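Local coordinates for protein 2-dehydropantoate 2-reductase (Bacillus subtilis, PDB 3EGO) that probably catalyses the NADPH-dependent reduction of ketopantoate to pantoic acid, a step on the pathway to pantothenate, at residues A[284-287]-A[288-292]; A[250-254]-A[255-259]; A[265-268]-A[269-273]; A[214-217]-A[218-222]; A[203-206]-A[207-210]. All blocks are in the same frame, centred on the assembly; numbering follows the deposited sequence.

Contact 1: A[284-287]-A[288-292]; sequences FLYG and SIKAL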
loop_
_atom_site.group_PDB
_atom_site.type_symbol
_atom_site.label_atom_id
_atom_site.label_comp_id
_atom_site.label_asym_id
_atom_site.label_seq_id
_atom_site.Cartn_x
_atom_site.Cartn_y
_atom_site.Cartn_z
ATOM N N PHE A 284 10.551 -0.891 0.643
ATOM C CA PHE A 284 9.317 -0.677 -0.130
ATOM C C PHE A 284 8.121 -0.410 0.834
ATOM O O PHE A 284 7.259 0.451 0.604
ATOM C CB PHE A 284 8.993 -1.899 -1.009
ATOM C CG PHE A 284 7.771 -1.673 -1.892
ATOM C CD1 PHE A 284 7.905 -0.995 -3.101
ATOM C CD2 PHE A 284 6.506 -2.039 -1.463
ATOM C CE1 PHE A 284 6.785 -0.743 -3.904
ATOM C CE2 PHE A 284 5.383 -1.790 -2.236
ATOM C CZ PHE A 284 5.511 -1.117 -3.442
ATOM N N LEU A 285 8.075 -1.185 1.907
ATOM C CA LEU A 285 7.051 -1.013 2.925
ATOM C C LEU A 285 7.106 0.373 3.552
ATOM O O LEU A 285 6.086 1.030 3.705
ATOM C CB LEU A 285 7.239 -2.093 3.994
ATOM C CG LEU A 285 6.931 -3.526 3.553
ATOM C CD1 LEU A 285 7.361 -4.581 4.636
ATOM C CD2 LEU A 285 5.448 -3.676 3.260
ATOM N N TYR A 286 8.307 0.791 3.939
ATOM C CA TYR A 286 8.552 2.099 4.510
ATOM C C TYR A 286 8.111 3.186 3.537
ATOM O O TYR A 286 7.367 4.089 3.908
ATOM C CB TYR A 286 10.041 2.247 4.854
ATOM C CG TYR A 286 10.404 3.553 5.533
ATOM C CD1 TYR A 286 10.070 3.793 6.859
ATOM C CD2 TYR A 286 11.056 4.560 4.834
ATOM C CE1 TYR A 286 10.393 5.014 7.478
ATOM C CE2 TYR A 286 11.376 5.775 5.431
ATOM C CZ TYR A 286 11.040 5.991 6.758
ATOM O OH TYR A 286 11.363 7.193 7.358
ATOM N N GLY A 287 8.574 3.121 2.296
ATOM C CA GLY A 287 8.186 4.157 1.331
ATOM C C GLY A 287 6.662 4.223 1.162
ATOM O O GLY A 287 6.095 5.294 1.090
ATOM N N SER A 288 5.992 3.077 1.131
ATOM C CA SER A 288 4.547 3.045 0.900
ATOM C C SER A 288 3.766 3.549 2.091
ATOM O O SER A 288 2.737 4.191 1.937
ATOM C CB SER A 288 4.051 1.620 0.609
ATOM O OG SER A 288 4.714 1.054 -0.502
ATOM N N ILE A 289 4.198 3.187 3.290
ATOM C CA ILE A 289 3.514 3.719 4.490
ATOM C C ILE A 289 3.760 5.227 4.632
ATOM O O ILE A 289 2.840 6.015 4.927
ATOM C CB ILE A 289 3.994 3.031 5.792
ATOM C CG1 ILE A 289 3.788 1.525 5.750
ATOM C CG2 ILE A 289 3.293 3.673 6.986
ATOM C CD1 ILE A 289 2.408 1.126 5.439
ATOM N N LYS A 290 5.008 5.636 4.463
ATOM C CA LYS A 290 5.348 7.065 4.477
ATOM C C LYS A 290 4.592 7.888 3.436
ATOM O O LYS A 290 4.230 9.050 3.692
ATOM C CB LYS A 290 6.846 7.294 4.275
ATOM C CG LYS A 290 7.731 6.800 5.457
ATOM C CD LYS A 290 7.325 7.457 6.780
ATOM C CE LYS A 290 7.921 8.855 6.914
ATOM N NZ LYS A 290 7.897 9.275 8.336
ATOM N N ALA A 291 4.376 7.313 2.260
ATOM C CA ALA A 291 3.655 7.998 1.193
ATOM C C ALA A 291 2.266 8.397 1.661
ATOM O O ALA A 291 1.713 9.381 1.198
ATOM C CB ALA A 291 3.550 7.102 -0.015
ATOM N N LEU A 292 1.704 7.604 2.569
ATOM C CA LEU A 292 0.353 7.826 3.090
ATOM C C LEU A 292 0.274 9.011 4.057
ATOM O O LEU A 292 -0.814 9.548 4.291
ATOM C CB LEU A 292 -0.144 6.548 3.780
ATOM C CG LEU A 292 -0.268 5.345 2.851
ATOM C CD1 LEU A 292 -0.674 4.069 3.566
ATOM C CD2 LEU A 292 -1.236 5.663 1.737
#
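Phe284 O is gripped twice by Ser288, one turn further along the same helix: the hydroxyl donates to it at 2.8 Å (Ser288 OG to Phe284 O) and the amide at 3.0 Å (Ser288 N to Phe284 O). The two donors arrive from opposite faces of the carbonyl plane. Because OG lies beside its own backbone N (chi1 -57°), the hydroxyl folds back on the preceding turn, which satisfies a buried polar group within the helix. Ser288 OG also sits over one face of the Phe284 ring, displaced toward the rim, 3.4 Å from Phe284 CE2. The same ring stacks on Phe211 of the second subunit.

On another side of the helix, Lys290 runs alongside Tyr286 and lays its methylene chain on the ring. Lys290 CG is 3.7 Å from the centroid of the Tyr286 ring and only 12° off its normal, a CH-pi contact over the centre of the face. The lysine bends at chi2 and chi3, and its amine reaches Asp262 in a salt bridge, while Tyr286 OH hydrogen-bonds the other carboxylate oxygen of that aspartate. A leucine in place of Tyr286 would probably leave Asp262 without its hydroxyl partner and the lysine chain without a flat surface to rest on.

Helix 280-291 packs against helices 174-195 and 261-274 through Leu285, Tyr286 and Ile289.

Contact 2: A[250-254]-A[255-259]; sequences LVDVI and GGRQT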
loop_
_atom_site.group_PDB
_atom_site.type_symbol
_atom_site.label_atom_id
_atom_site.label_comp_id
_atom_site.label_asym_id
_atom_site.label_seq_id
_atom_site.Cartn_x
_atom_site.Cartn_y
_atom_site.Cartn_z
ATOM N N LEU A 250 -2.083 -0.633 11.082
ATOM C CA LEU A 250 -3.230 -0.676 10.195
ATOM C C LEU A 250 -4.244 0.372 10.655
ATOM O O LEU A 250 -4.743 1.176 9.869
ATOM C CB LEU A 250 -3.855 -2.066 10.201
ATOM C CG LEU A 250 -5.135 -2.268 9.377
ATOM C CD1 LEU A 250 -5.086 -1.484 8.030
ATOM C CD2 LEU A 250 -5.389 -3.759 9.141
ATOM N N VAL A 251 -4.492 0.396 11.955
ATOM C CA VAL A 251 -5.367 1.409 12.569
ATOM C C VAL A 251 -4.917 2.862 12.307
ATOM O O VAL A 251 -5.720 3.714 11.903
ATOM C CB VAL A 251 -5.511 1.116 14.088
ATOM C CG1 VAL A 251 -6.077 2.317 14.827
ATOM C CG2 VAL A 251 -6.374 -0.117 14.271
ATOM N N ASP A 252 -3.646 3.148 12.525
ATOM C CA ASP A 252 -3.096 4.453 12.235
ATOM C C ASP A 252 -3.305 4.855 10.767
ATOM O O ASP A 252 -3.784 5.931 10.475
ATOM C CB ASP A 252 -1.618 4.475 12.572
ATOM C CG ASP A 252 -1.355 4.594 14.067
ATOM O OD1 ASP A 252 -2.340 4.831 14.810
ATOM O OD2 ASP A 252 -0.163 4.477 14.483
ATOM N N VAL A 253 -2.972 3.964 9.844
ATOM C CA VAL A 253 -3.171 4.225 8.420
ATOM C C VAL A 253 -4.640 4.491 8.036
ATOM O O VAL A 253 -4.936 5.444 7.318
ATOM C CB VAL A 253 -2.615 3.073 7.601
ATOM C CG1 VAL A 253 -3.190 3.071 6.208
ATOM C CG2 VAL A 253 -1.079 3.158 7.612
ATOM N N ILE A 254 -5.554 3.667 8.521
ATOM C CA ILE A 254 -6.976 3.903 8.278
ATOM C C ILE A 254 -7.405 5.269 8.825
ATOM O O ILE A 254 -8.187 5.979 8.202
ATOM C CB ILE A 254 -7.808 2.754 8.848
ATOM C CG1 ILE A 254 -7.654 1.560 7.923
ATOM C CG2 ILE A 254 -9.294 3.129 8.938
ATOM C CD1 ILE A 254 -8.007 0.238 8.541
ATOM N N GLY A 255 -6.834 5.672 9.950
ATOM C CA GLY A 255 -7.237 6.909 10.602
ATOM C C GLY A 255 -6.578 8.182 10.113
ATOM O O GLY A 255 -6.913 9.275 10.583
ATOM N N GLY A 256 -5.643 8.050 9.177
ATOM C CA GLY A 256 -4.898 9.200 8.672
ATOM C C GLY A 256 -3.936 9.797 9.686
ATOM O O GLY A 256 -3.587 10.993 9.604
ATOM N N ARG A 257 -3.487 8.973 10.634
ATOM C CA ARG A 257 -2.590 9.413 11.699
ATOM C C ARG A 257 -1.165 9.014 11.365
ATOM O O ARG A 257 -0.964 8.004 10.696
ATOM C CB ARG A 257 -2.909 8.654 12.977
ATOM C CG ARG A 257 -4.338 8.243 13.137
ATOM C CD ARG A 257 -4.954 9.163 14.163
ATOM N NE ARG A 257 -5.594 10.295 13.534
ATOM C CZ ARG A 257 -5.725 11.494 14.081
ATOM N NH1 ARG A 257 -6.346 12.417 13.394
ATOM N NH2 ARG A 257 -5.239 11.767 15.294
ATOM N N GLN A 258 -0.191 9.751 11.893
ATOM C CA GLN A 258 1.197 9.364 11.726
ATOM C C GLN A 258 1.374 7.982 12.344
ATOM O O GLN A 258 0.741 7.634 13.360
ATOM C CB GLN A 258 2.146 10.364 12.379
ATOM C CG GLN A 258 3.495 10.422 11.679
ATOM C CD GLN A 258 4.510 11.307 12.374
ATOM O OE1 GLN A 258 4.170 12.118 13.241
ATOM N NE2 GLN A 258 5.775 11.145 11.996
ATOM N N THR A 259 2.207 7.171 11.710
ATOM C CA THR A 259 2.410 5.828 12.187
ATOM C C THR A 259 3.744 5.761 12.927
ATOM O O THR A 259 4.472 6.747 13.022
ATOM C CB THR A 259 2.461 4.833 11.030
ATOM O OG1 THR A 259 3.734 4.954 10.393
ATOM C CG2 THR A 259 1.373 5.106 10.022
#
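Thr259 has CG2 beside its backbone N and opposite the carbonyl carbon (chi1 76° for OG1), and Val253 likewise carries CG2 beside its own backbone N (chi1 161°); these torsions bring the two methyls together at the last full turn of helix 248-255. Thr259 CG2 packs 4.0 Å from Val253 CG2, the two side chains lying side by side, and touches Asp252 CB as well.

Between these residues the chain leaves the helix through a Schellman motif. Gly256, with phi 69°, turns the backbone so that Arg257 N can reach back to Asp252 O at 3.1 Å in a nearly straight bond, while Gly256 N bonds to Val253 O at 3.3 Å from well above that carbonyl plane. Gly255 N still makes the helical bond to Val251 O at 3.0 Å. Arg257 CG lies 3.6 Å from Asp252 O, and the chain then leads away; its NE makes a weak bond to Gly255 O, which lies at the guanidinium edge.

Thr259 OG1 bonds to Ala261 N at the start of helix 261-274 and to the Glu293 carboxylate (OE1) near the C-terminus. The turn lies beside Ser248 and Glu260, which by similarity probably bind substrate and NADP(+). The 6.5 Å separation of Asp252 OD1 and Arg257 NE is too long for a salt bridge, consistent with a turn held mainly by main-chain bonds.

Contact 3: A[265-268]-A[269-273]; sequences IGYL and LKEAS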
loop_
_atom_site.group_PDB
_atom_site.type_symbol
_atom_site.label_atom_id
_atom_site.label_comp_id
_atom_site.label_asym_id
_atom_site.label_seq_id
_atom_site.Cartn_x
_atom_site.Cartn_y
_atom_site.Cartn_z
ATOM N N ILE A 265 10.443 0.676 11.337
ATOM C CA ILE A 265 11.099 0.301 10.093
ATOM C C ILE A 265 12.319 1.142 9.840
ATOM O O ILE A 265 13.337 0.609 9.369
ATOM C CB ILE A 265 10.170 0.441 8.841
ATOM C CG1 ILE A 265 8.796 -0.200 9.075
ATOM C CG2 ILE A 265 10.859 -0.175 7.610
ATOM C CD1 ILE A 265 7.757 0.262 8.071
ATOM N N GLY A 266 12.195 2.449 10.092
ATOM C CA GLY A 266 13.254 3.427 9.822
ATOM C C GLY A 266 14.530 3.087 10.575
ATOM O O GLY A 266 15.664 3.382 10.127
ATOM N N TYR A 267 14.358 2.452 11.722
ATOM C CA TYR A 267 15.536 2.000 12.478
ATOM C C TYR A 267 16.268 0.819 11.812
ATOM O O TYR A 267 17.509 0.797 11.738
ATOM C CB TYR A 267 15.137 1.672 13.913
ATOM C CG TYR A 267 16.150 0.835 14.635
ATOM C CD1 TYR A 267 17.154 1.424 15.382
ATOM C CD2 TYR A 267 16.076 -0.535 14.598
ATOM C CE1 TYR A 267 18.088 0.659 16.063
ATOM C CE2 TYR A 267 16.997 -1.315 15.277
ATOM C CZ TYR A 267 18.007 -0.708 15.996
ATOM O OH TYR A 267 18.950 -1.468 16.678
ATOM N N LEU A 268 15.507 -0.175 11.357
ATOM C CA LEU A 268 16.042 -1.268 10.578
ATOM C C LEU A 268 16.743 -0.736 9.308
ATOM O O LEU A 268 17.823 -1.212 8.941
ATOM C CB LEU A 268 14.931 -2.236 10.200
ATOM C CG LEU A 268 14.429 -3.070 11.394
ATOM C CD1 LEU A 268 13.122 -3.750 11.086
ATOM C CD2 LEU A 268 15.456 -4.137 11.784
ATOM N N LEU A 269 16.147 0.260 8.661
ATOM C CA LEU A 269 16.760 0.802 7.429
ATOM C C LEU A 269 18.127 1.424 7.728
ATOM O O LEU A 269 19.088 1.168 7.001
ATOM C CB LEU A 269 15.837 1.792 6.732
ATOM C CG LEU A 269 14.506 1.146 6.263
ATOM C CD1 LEU A 269 13.657 2.190 5.537
ATOM C CD2 LEU A 269 14.712 -0.058 5.371
ATOM N N LYS A 270 18.205 2.214 8.794
ATOM C CA LYS A 270 19.465 2.841 9.201
ATOM C C LYS A 270 20.496 1.795 9.522
ATOM O O LYS A 270 21.664 1.930 9.158
ATOM C CB LYS A 270 19.260 3.760 10.397
ATOM C CG LYS A 270 18.551 5.047 10.009
ATOM C CD LYS A 270 17.976 5.751 11.208
ATOM C CE LYS A 270 17.813 7.224 10.902
ATOM N NZ LYS A 270 17.534 7.996 12.145
ATOM N N GLU A 271 20.058 0.730 10.179
ATOM C CA GLU A 271 20.965 -0.370 10.512
ATOM C C GLU A 271 21.422 -1.211 9.318
ATOM O O GLU A 271 22.584 -1.654 9.280
ATOM C CB GLU A 271 20.353 -1.256 11.607
ATOM C CG GLU A 271 20.315 -0.575 12.947
ATOM C CD GLU A 271 21.704 -0.440 13.526
ATOM O OE1 GLU A 271 22.446 -1.437 13.455
ATOM O OE2 GLU A 271 22.043 0.652 14.020
ATOM N N ALA A 272 20.529 -1.448 8.356
ATOM C CA ALA A 272 20.897 -2.172 7.132
ATOM C C ALA A 272 21.977 -1.395 6.413
ATOM O O ALA A 272 22.976 -1.969 5.925
ATOM C CB ALA A 272 19.680 -2.349 6.211
ATOM N N SER A 273 21.771 -0.090 6.341
ATOM C CA SER A 273 22.695 0.792 5.641
ATOM C C SER A 273 24.095 0.778 6.285
ATOM O O SER A 273 25.115 0.678 5.585
ATOM C CB SER A 273 22.132 2.208 5.603
ATOM O OG SER A 273 23.120 3.130 5.198
#
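Tyr267 offers one face of its ring to the aliphatic part of Glu271, a turn later on helix 261-274. Glu271 CG stands 4.1 Å from the centroid of the Tyr267 ring, a CH-pi contact displaced toward the hydroxyl end, with CG 3.8 Å from Tyr267 CZ. The ring reaches forward because Tyr267 CG is opposite its backbone N (chi1 163°); Glu271 CG, beside its own backbone N (chi1 -71°), comes over the face, and the bend at chi2 turns the carboxylate. The carboxylate plane ends up 24° from that of the ring. His106 joins both residues: it stacks with the Tyr267 ring and hydrogen-bonds Glu271 OE2.

A second pair runs along a different face of the helix. Ile265 CG2 touches Leu269 CG at 4.1 Å, the two side chains lying side by side, and both touch Tyr286 of helix 280-291. Underneath, regular backbone bonds continue, such as Ala272 N to Leu268 O at 2.8 Å.

Tyr267 and Glu271 thus form an i to i+4 CH-pi pair on one helix face. It belongs to the all-helical C-terminal domain of the ketopantoate reductases, where helix 261-274 packs against helices 174-195, 206-223 and 280-291.

Contact 4: A[214-217]-A[218-222]; sequences LVFQ and EACRI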
loop_
_atom_site.group_PDB
_atom_site.type_symbol
_atom_site.label_atom_id
_atom_site.label_comp_id
_atom_site.label_asym_id
_atom_site.label_seq_id
_atom_site.Cartn_x
_atom_site.Cartn_y
_atom_site.Cartn_z
ATOM N N LEU A 214 9.992 -13.220 3.888
ATOM C CA LEU A 214 11.004 -12.409 3.213
ATOM C C LEU A 214 11.353 -11.173 4.025
ATOM O O LEU A 214 12.519 -10.768 4.114
ATOM C CB LEU A 214 10.514 -12.002 1.809
ATOM C CG LEU A 214 10.443 -13.088 0.733
ATOM C CD1 LEU A 214 9.870 -12.508 -0.551
ATOM C CD2 LEU A 214 11.842 -13.681 0.515
ATOM N N VAL A 215 10.326 -10.538 4.598
ATOM C CA VAL A 215 10.568 -9.421 5.505
ATOM C C VAL A 215 11.323 -9.920 6.762
ATOM O O VAL A 215 12.297 -9.322 7.189
ATOM C CB VAL A 215 9.246 -8.731 5.914
ATOM C CG1 VAL A 215 9.490 -7.686 6.977
ATOM C CG2 VAL A 215 8.618 -8.056 4.663
ATOM N N PHE A 216 10.874 -11.032 7.326
ATOM C CA PHE A 216 11.569 -11.563 8.529
ATOM C C PHE A 216 13.090 -11.763 8.266
ATOM O O PHE A 216 13.969 -11.353 9.045
ATOM C CB PHE A 216 10.924 -12.887 8.931
ATOM C CG PHE A 216 11.650 -13.573 10.050
ATOM C CD1 PHE A 216 11.363 -13.242 11.368
ATOM C CD2 PHE A 216 12.640 -14.517 9.787
ATOM C CE1 PHE A 216 12.051 -13.860 12.420
ATOM C CE2 PHE A 216 13.323 -15.142 10.840
ATOM C CZ PHE A 216 13.021 -14.801 12.143
ATOM N N GLN A 217 13.398 -12.390 7.134
ATOM C CA GLN A 217 14.786 -12.704 6.804
ATOM C C GLN A 217 15.653 -11.474 6.755
ATOM O O GLN A 217 16.770 -11.506 7.259
ATOM C CB GLN A 217 14.878 -13.515 5.508
ATOM C CG GLN A 217 14.174 -14.882 5.629
ATOM C CD GLN A 217 14.196 -15.697 4.344
ATOM O OE1 GLN A 217 14.189 -16.933 4.391
ATOM N NE2 GLN A 217 14.240 -15.011 3.187
ATOM N N GLU A 218 15.160 -10.382 6.158
ATOM C CA GLU A 218 15.918 -9.134 6.162
ATOM C C GLU A 218 16.111 -8.593 7.569
ATOM O O GLU A 218 17.214 -8.220 7.973
ATOM C CB GLU A 218 15.206 -8.047 5.331
ATOM C CG GLU A 218 14.882 -8.457 3.926
ATOM C CD GLU A 218 14.220 -7.353 3.097
ATOM O OE1 GLU A 218 13.659 -6.383 3.665
ATOM O OE2 GLU A 218 14.269 -7.472 1.865
ATOM N N ALA A 219 15.009 -8.468 8.295
ATOM C CA ALA A 219 15.052 -7.866 9.624
ATOM C C ALA A 219 15.922 -8.693 10.536
ATOM O O ALA A 219 16.740 -8.156 11.273
ATOM C CB ALA A 219 13.628 -7.778 10.210
ATOM N N CYS A 220 15.727 -10.006 10.471
ATOM C CA CYS A 220 16.492 -10.948 11.295
ATOM C C CYS A 220 18.004 -10.764 11.114
ATOM O O CYS A 220 18.741 -10.634 12.095
ATOM C CB CYS A 220 16.026 -12.376 11.009
ATOM S SG CYS A 220 16.860 -13.701 11.962
ATOM N N ARG A 221 18.465 -10.703 9.863
ATOM C CA ARG A 221 19.879 -10.428 9.593
ATOM C C ARG A 221 20.367 -9.055 10.056
ATOM O O ARG A 221 21.465 -8.941 10.628
ATOM C CB ARG A 221 20.217 -10.634 8.117
ATOM C CG ARG A 221 21.676 -10.335 7.771
ATOM C CD ARG A 221 22.679 -11.183 8.627
ATOM N NE ARG A 221 24.066 -10.772 8.382
ATOM C CZ ARG A 221 24.658 -9.752 8.997
ATOM N NH1 ARG A 221 23.999 -9.059 9.926
ATOM N NH2 ARG A 221 25.910 -9.423 8.696
ATOM N N ILE A 222 19.584 -8.001 9.818
ATOM C CA ILE A 222 19.978 -6.656 10.218
ATOM C C ILE A 222 20.178 -6.589 11.744
ATOM O O ILE A 222 21.120 -5.948 12.251
ATOM C CB ILE A 222 18.880 -5.607 9.806
ATOM C CG1 ILE A 222 18.851 -5.411 8.279
ATOM C CG2 ILE A 222 19.103 -4.292 10.475
ATOM C CD1 ILE A 222 17.466 -4.913 7.743
#
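The tight side of this helical turn is where Phe216 meets Cys220, both buried. Cys220 CB lies over one face of the ring, 4.1 Å from the centroid of Phe216 and 20° off the normal, shifted toward the rim at CE2 and CZ. The sulfur stands further out, in an oblique sulfur-aromatic contact with Cys220 SG 4.6 Å from the centroid of the Phe216 ring. Both chi1 torsions are near 180° (174° for Phe216), which sends the ring forward along the helix and places SG obliquely beyond the rim. Beneath them the backbone bond from Cys220 N to Phe216 O is short, at 2.6 Å.

The pair belongs to helix 206-223 of the helical C-terminal domain. Phe216 presses on Ile183 and Cys187 of helix 174-195 and on Trp232 of helix 228-241, whose ring it meets at about 50°.

Looseness is confined to a few points. Glu218 N makes only a weak bond to Leu214 O, at 3.4 Å, yet the extended Glu218 side chain is firmly held, its two carboxylate oxygens bonding His281 and the amide of Leu282. Gln217 and Arg221 form the solvent side; Arg221 CB comes no closer than 3.7 Å to Gln217 O, and Arg221 NH1 bonds Gln275.

Contact 5: A[203-206]-A[207-210]; sequences LTTP and AYLA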
loop_
_atom_site.group_PDB
_atom_site.type_symbol
_atom_site.label_atom_id
_atom_site.label_comp_id
_atom_site.label_asym_id
_atom_site.label_seq_id
_atom_site.Cartn_x
_atom_site.Cartn_y
_atom_site.Cartn_z
ATOM N N LEU A 203 -1.206 -15.450 8.067
ATOM C CA LEU A 203 -0.816 -16.834 8.274
ATOM C C LEU A 203 -1.546 -17.758 7.328
ATOM O O LEU A 203 -0.977 -18.731 6.825
ATOM C CB LEU A 203 -1.106 -17.243 9.717
ATOM C CG LEU A 203 -0.246 -16.701 10.847
ATOM C CD1 LEU A 203 -0.765 -17.312 12.140
ATOM C CD2 LEU A 203 1.230 -17.037 10.643
ATOM N N THR A 204 -2.802 -17.437 7.060
ATOM C CA THR A 204 -3.662 -18.322 6.284
ATOM C C THR A 204 -3.653 -18.040 4.775
ATOM O O THR A 204 -4.332 -18.732 4.025
ATOM C CB THR A 204 -5.112 -18.278 6.791
ATOM O OG1 THR A 204 -5.657 -16.967 6.594
ATOM C CG2 THR A 204 -5.188 -18.643 8.284
ATOM N N THR A 205 -2.916 -17.014 4.335
ATOM C CA THR A 205 -2.787 -16.746 2.903
ATOM C C THR A 205 -1.354 -17.069 2.540
ATOM O O THR A 205 -0.449 -16.362 2.942
ATOM C CB THR A 205 -3.069 -15.255 2.542
ATOM O OG1 THR A 205 -4.307 -14.836 3.123
ATOM C CG2 THR A 205 -3.113 -15.025 1.021
ATOM N N PRO A 206 -1.144 -18.162 1.793
ATOM C CA PRO A 206 0.190 -18.598 1.396
ATOM C C PRO A 206 1.158 -17.495 0.928
ATOM O O PRO A 206 2.289 -17.436 1.438
ATOM C CB PRO A 206 -0.098 -19.612 0.273
ATOM C CG PRO A 206 -1.411 -20.194 0.646
ATOM C CD PRO A 206 -2.193 -19.086 1.319
ATOM N N ALA A 207 0.755 -16.638 -0.021
ATOM C CA ALA A 207 1.677 -15.566 -0.491
ATOM C C ALA A 207 1.994 -14.521 0.568
ATOM O O ALA A 207 3.121 -14.021 0.633
ATOM C CB ALA A 207 1.163 -14.870 -1.791
ATOM N N TYR A 208 1.027 -14.228 1.423
ATOM C CA TYR A 208 1.240 -13.219 2.463
ATOM C C TYR A 208 2.221 -13.740 3.490
ATOM O O TYR A 208 3.069 -13.009 3.961
ATOM C CB TYR A 208 -0.065 -12.839 3.154
ATOM C CG TYR A 208 -1.075 -12.147 2.260
ATOM C CD1 TYR A 208 -0.724 -11.723 0.973
ATOM C CD2 TYR A 208 -2.359 -11.898 2.702
ATOM C CE1 TYR A 208 -1.654 -11.090 0.131
ATOM C CE2 TYR A 208 -3.300 -11.247 1.878
ATOM C CZ TYR A 208 -2.934 -10.848 0.593
ATOM O OH TYR A 208 -3.847 -10.213 -0.228
ATOM N N LEU A 209 2.114 -15.029 3.816
ATOM C CA LEU A 209 3.039 -15.669 4.753
ATOM C C LEU A 209 4.457 -15.668 4.182
ATOM O O LEU A 209 5.445 -15.372 4.878
ATOM C CB LEU A 209 2.550 -17.111 5.039
ATOM C CG LEU A 209 3.332 -18.059 5.963
ATOM C CD1 LEU A 209 3.216 -17.695 7.431
ATOM C CD2 LEU A 209 2.794 -19.458 5.735
ATOM N N ALA A 210 4.560 -16.029 2.903
ATOM C CA ALA A 210 5.826 -16.003 2.176
ATOM C C ALA A 210 6.411 -14.587 2.099
ATOM O O ALA A 210 7.626 -14.385 2.269
ATOM C CB ALA A 210 5.643 -16.602 0.734
#
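The start of helix 206-223 follows directly on the short helix 201-204, with Thr205 at the N-cap position and Pro206 in the first turn. The threonine side chain makes no capping bond; its OG1 turns back to Glu201 O. Its methyl instead covers Tyr208: Thr205 CG2 lies 3.7 Å from the centroid of the Tyr208 ring and 15° off the normal, a CH-pi contact, with Thr205 CB 3.4 Å from Tyr208 CD2. Tyr208 CG sits beside its own backbone N (chi1 -65°), and chi2 of -9° turns the ring face to that methyl.

Thr205 O accepts a nearly straight bond from Leu209 N at 3.0 Å and a weak one from Tyr208 N, and Ala210 N bonds Pro206 O at 3.0 Å. In this usual N-terminal pattern the N-cap carbonyl takes the first i to i+4 bond, and Pro206 needs no amide hydrogen.

Tyr208 also packs on Gly287 of the second subunit. Replacing Tyr208 by a serine is likely to leave the Thr205 methyl uncovered and to remove the packing on that subunit. Across the junction, Leu203 CD2 meets Leu209 CD1 at 3.8 Å, and both leucines rest on Gln236 of helix 228-241.

All five contacts lie in the C-terminal helical part of the chain. Contacts 1, 3 and 4 are partly buried and mesh directly: Tyr286 of contact 1 packs on Ile265 and Leu269 of contact 3, Ile222 of contact 4 lies against Glu271 and Ala272, and Leu285 meets Val215. Each covers an aromatic face with an aliphatic carbon four residues later. Contacts 2 and 5 lie at the surface, one ending a helix and one starting it; main-chain bonds carry more of contact 2, while contact 5 adds a methyl over a ring. Contacts 4 and 5 share helix 206-223, contact 2 touches contact 1 through Thr259 and Ile289, and contacts 1, 4 and 5 reach the second subunit.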